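Local atomic coordinates of SVP1-like protein 2 (Kluyveromyces lactis, PDB entry 4EXV), a protein that probably binds phosphatidylinositol 3-phosphate and related phosphoinositides on membranes as a beta-propeller of the PROPPIN family, whose members act in autophagy. Residues A[280-285]-A[329-334]. Sequence-based numbering, arbitrary orientation.
Sequences CNFKLK and LQLNQR
Outermost strands of two successive beta-propeller blades meet where Cys280 and Phe282 of strand 280-283 pack on Leu329 of strand 326-336, and Phe282 also on Leu331. The short strand segments diverge by 43° and approach to 7.3 Å, too far for backbone pairing, and apolar side chains fill the space between them. Leu329, buried and branched, serves two neighbours: its CG lies 3.8 Å from Cys280 SG, while its CD1 reaches Phe282 CB at 3.7 Å. With CG anti to its backbone N (chi1 -174°), Phe282 extends its ring along the second strand, and CZ comes 3.9 Å from Leu331 CB, the two side chains crossing at about a right angle. The ring presents its edge to a backbone carbonyl, Phe282 CD1 lying 3.6 Å from Leu329 O, and also packs edge-to-face with Phe316 on the neighbouring strand 312-321. A flat aromatic thus suits a place bordered by leucines and a second ring.

Where the chain leaves strand 280-283, the carbonyl of Lys285 meets Arg334. Arg334 NH2 donates to Lys285 O at 3.2 Å, with an N-H...O angle of 145°, and the oxygen lies near the guanidinium plane at its edge. NE is held by a salt bridge to Asp314 of its own blade, which steadies the guanidinium while NH2 reaches across; an alanine here would probably leave Asp314 without its cationic mate and Lys285 O without this donor. The aliphatic part of Lys285 lies against the guanidinium, CB being 3.7 Å from Arg334 NH1. Side-chain packing between successive four-stranded blades is characteristic of the beta-propeller fold; here a guanidinium-carbonyl bond adds to it.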
loop_
_atom_site.group_PDB
_atom_site.type_symbol
_atom_site.label_atom_id
_atom_site.label_comp_id
_atom_site.label_asym_id
_atom_site.label_seq_id
_atom_site.Cartn_x
_atom_site.Cartn_y
_atom_site.Cartn_z
ATOM N N CYS A 280 -13.723 -7.571 -13.738
ATOM C CA CYS A 280 -13.183 -8.887 -14.049
ATOM C C CYS A 280 -12.377 -9.458 -12.888
ATOM O O CYS A 280 -11.966 -8.740 -11.971
ATOM C CB CYS A 280 -12.354 -8.864 -15.331
ATOM S SG CYS A 280 -10.869 -7.853 -15.227
ATOM N N ASN A 281 -12.184 -10.766 -12.923
ATOM C CA ASN A 281 -11.468 -11.447 -11.864
ATOM C C ASN A 281 -10.592 -12.564 -12.430
ATOM O O ASN A 281 -10.682 -12.886 -13.604
ATOM C CB ASN A 281 -12.450 -11.960 -10.801
ATOM C CG ASN A 281 -13.235 -13.184 -11.261
ATOM O OD1 ASN A 281 -12.765 -14.327 -11.147
ATOM N ND2 ASN A 281 -14.442 -12.951 -11.782
ATOM N N PHE A 282 -9.735 -13.146 -11.604
ATOM C CA PHE A 282 -8.834 -14.193 -12.073
ATOM C C PHE A 282 -8.457 -15.146 -10.937
ATOM O O PHE A 282 -8.098 -14.700 -9.847
ATOM C CB PHE A 282 -7.589 -13.555 -12.679
ATOM C CG PHE A 282 -6.651 -14.534 -13.315
ATOM C CD1 PHE A 282 -6.687 -14.757 -14.688
ATOM C CD2 PHE A 282 -5.719 -15.232 -12.545
ATOM C CE1 PHE A 282 -5.815 -15.657 -15.285
ATOM C CE2 PHE A 282 -4.840 -16.138 -13.138
ATOM C CZ PHE A 282 -4.891 -16.346 -14.506
ATOM N N LYS A 283 -8.558 -16.453 -11.189
ATOM C CA LYS A 283 -8.244 -17.452 -10.162
ATOM C C LYS A 283 -6.750 -17.731 -10.172
ATOM O O LYS A 283 -6.192 -18.025 -11.219
ATOM C CB LYS A 283 -9.025 -18.744 -10.389
ATOM C CG LYS A 283 -10.495 -18.549 -10.755
ATOM C CD LYS A 283 -11.341 -17.996 -9.593
ATOM C CE LYS A 283 -12.751 -17.601 -10.089
ATOM N NZ LYS A 283 -13.692 -17.186 -8.992
ATOM N N LEU A 284 -6.111 -17.649 -9.007
ATOM C CA LEU A 284 -4.648 -17.625 -8.925
ATOM C C LEU A 284 -3.994 -18.991 -8.705
ATOM O O LEU A 284 -4.601 -19.903 -8.134
ATOM C CB LEU A 284 -4.203 -16.665 -7.820
ATOM C CG LEU A 284 -4.606 -15.208 -8.035
ATOM C CD1 LEU A 284 -4.281 -14.364 -6.804
ATOM C CD2 LEU A 284 -3.906 -14.677 -9.268
ATOM N N LYS A 285 -2.741 -19.103 -9.149
ATOM C CA LYS A 285 -1.945 -20.331 -9.008
ATOM C C LYS A 285 -1.030 -20.283 -7.782
ATOM O O LYS A 285 -0.049 -19.523 -7.737
ATOM C CB LYS A 285 -1.133 -20.581 -10.276
ATOM C CG LYS A 285 -1.920 -20.335 -11.562
ATOM C CD LYS A 285 -1.362 -21.135 -12.739
ATOM C CE LYS A 285 -1.570 -22.636 -12.546
ATOM N NZ LYS A 285 -1.334 -23.417 -13.803
ATOM N N LEU A 329 -8.670 -10.760 -17.651
ATOM C CA LEU A 329 -7.276 -10.799 -17.229
ATOM C C LEU A 329 -6.591 -12.033 -17.786
ATOM O O LEU A 329 -7.183 -13.106 -17.824
ATOM C CB LEU A 329 -7.186 -10.848 -15.694
ATOM C CG LEU A 329 -7.473 -9.581 -14.897
ATOM C CD1 LEU A 329 -7.982 -9.940 -13.510
ATOM C CD2 LEU A 329 -6.221 -8.709 -14.831
ATOM N N GLN A 330 -5.343 -11.896 -18.214
ATOM C CA GLN A 330 -4.520 -13.082 -18.426
ATOM C C GLN A 330 -3.167 -12.951 -17.739
ATOM O O GLN A 330 -2.727 -11.863 -17.387
ATOM C CB GLN A 330 -4.365 -13.412 -19.906
ATOM C CG GLN A 330 -3.608 -12.374 -20.664
ATOM C CD GLN A 330 -3.596 -12.634 -22.140
ATOM O OE1 GLN A 330 -4.164 -13.621 -22.608
ATOM N NE2 GLN A 330 -2.942 -11.746 -22.894
ATOM N N LEU A 331 -2.525 -14.090 -17.548
ATOM C CA LEU A 331 -1.259 -14.182 -16.851
ATOM C C LEU A 331 -0.135 -14.396 -17.861
ATOM O O LEU A 331 0.091 -15.512 -18.307
ATOM C CB LEU A 331 -1.348 -15.360 -15.895
ATOM C CG LEU A 331 -0.136 -15.896 -15.149
ATOM C CD1 LEU A 331 0.581 -14.827 -14.344
ATOM C CD2 LEU A 331 -0.642 -16.991 -14.241
ATOM N N ASN A 332 0.551 -13.315 -18.224
ATOM C CA ASN A 332 1.572 -13.321 -19.275
ATOM C C ASN A 332 2.778 -14.174 -18.964
ATOM O O ASN A 332 3.352 -14.815 -19.856
ATOM C CB ASN A 332 2.118 -11.899 -19.483
ATOM C CG ASN A 332 1.080 -10.947 -20.035
ATOM O OD1 ASN A 332 0.145 -11.356 -20.755
ATOM N ND2 ASN A 332 1.234 -9.658 -19.710
ATOM N N GLN A 333 3.175 -14.148 -17.693
ATOM C CA GLN A 333 4.551 -14.439 -17.324
ATOM C C GLN A 333 4.747 -14.667 -15.840
ATOM O O GLN A 333 4.160 -13.964 -15.004
ATOM C CB GLN A 333 5.417 -13.249 -17.719
ATOM C CG GLN A 333 6.670 -13.607 -18.463
ATOM C CD GLN A 333 7.470 -12.367 -18.815
ATOM O OE1 GLN A 333 7.042 -11.233 -18.531
ATOM N NE2 GLN A 333 8.637 -12.568 -19.430
ATOM N N ARG A 334 5.589 -15.653 -15.535
ATOM C CA ARG A 334 6.112 -15.883 -14.189
ATOM C C ARG A 334 7.643 -15.877 -14.225
ATOM O O ARG A 334 8.268 -16.639 -14.971
ATOM C CB ARG A 334 5.600 -17.208 -13.615
ATOM C CG ARG A 334 4.176 -17.574 -14.031
ATOM C CD ARG A 334 3.614 -18.735 -13.210
ATOM N NE ARG A 334 3.130 -18.310 -11.895
ATOM C CZ ARG A 334 2.567 -19.120 -11.003
ATOM N NH1 ARG A 334 2.405 -20.411 -11.276
ATOM N NH2 ARG A 334 2.160 -18.640 -9.836
#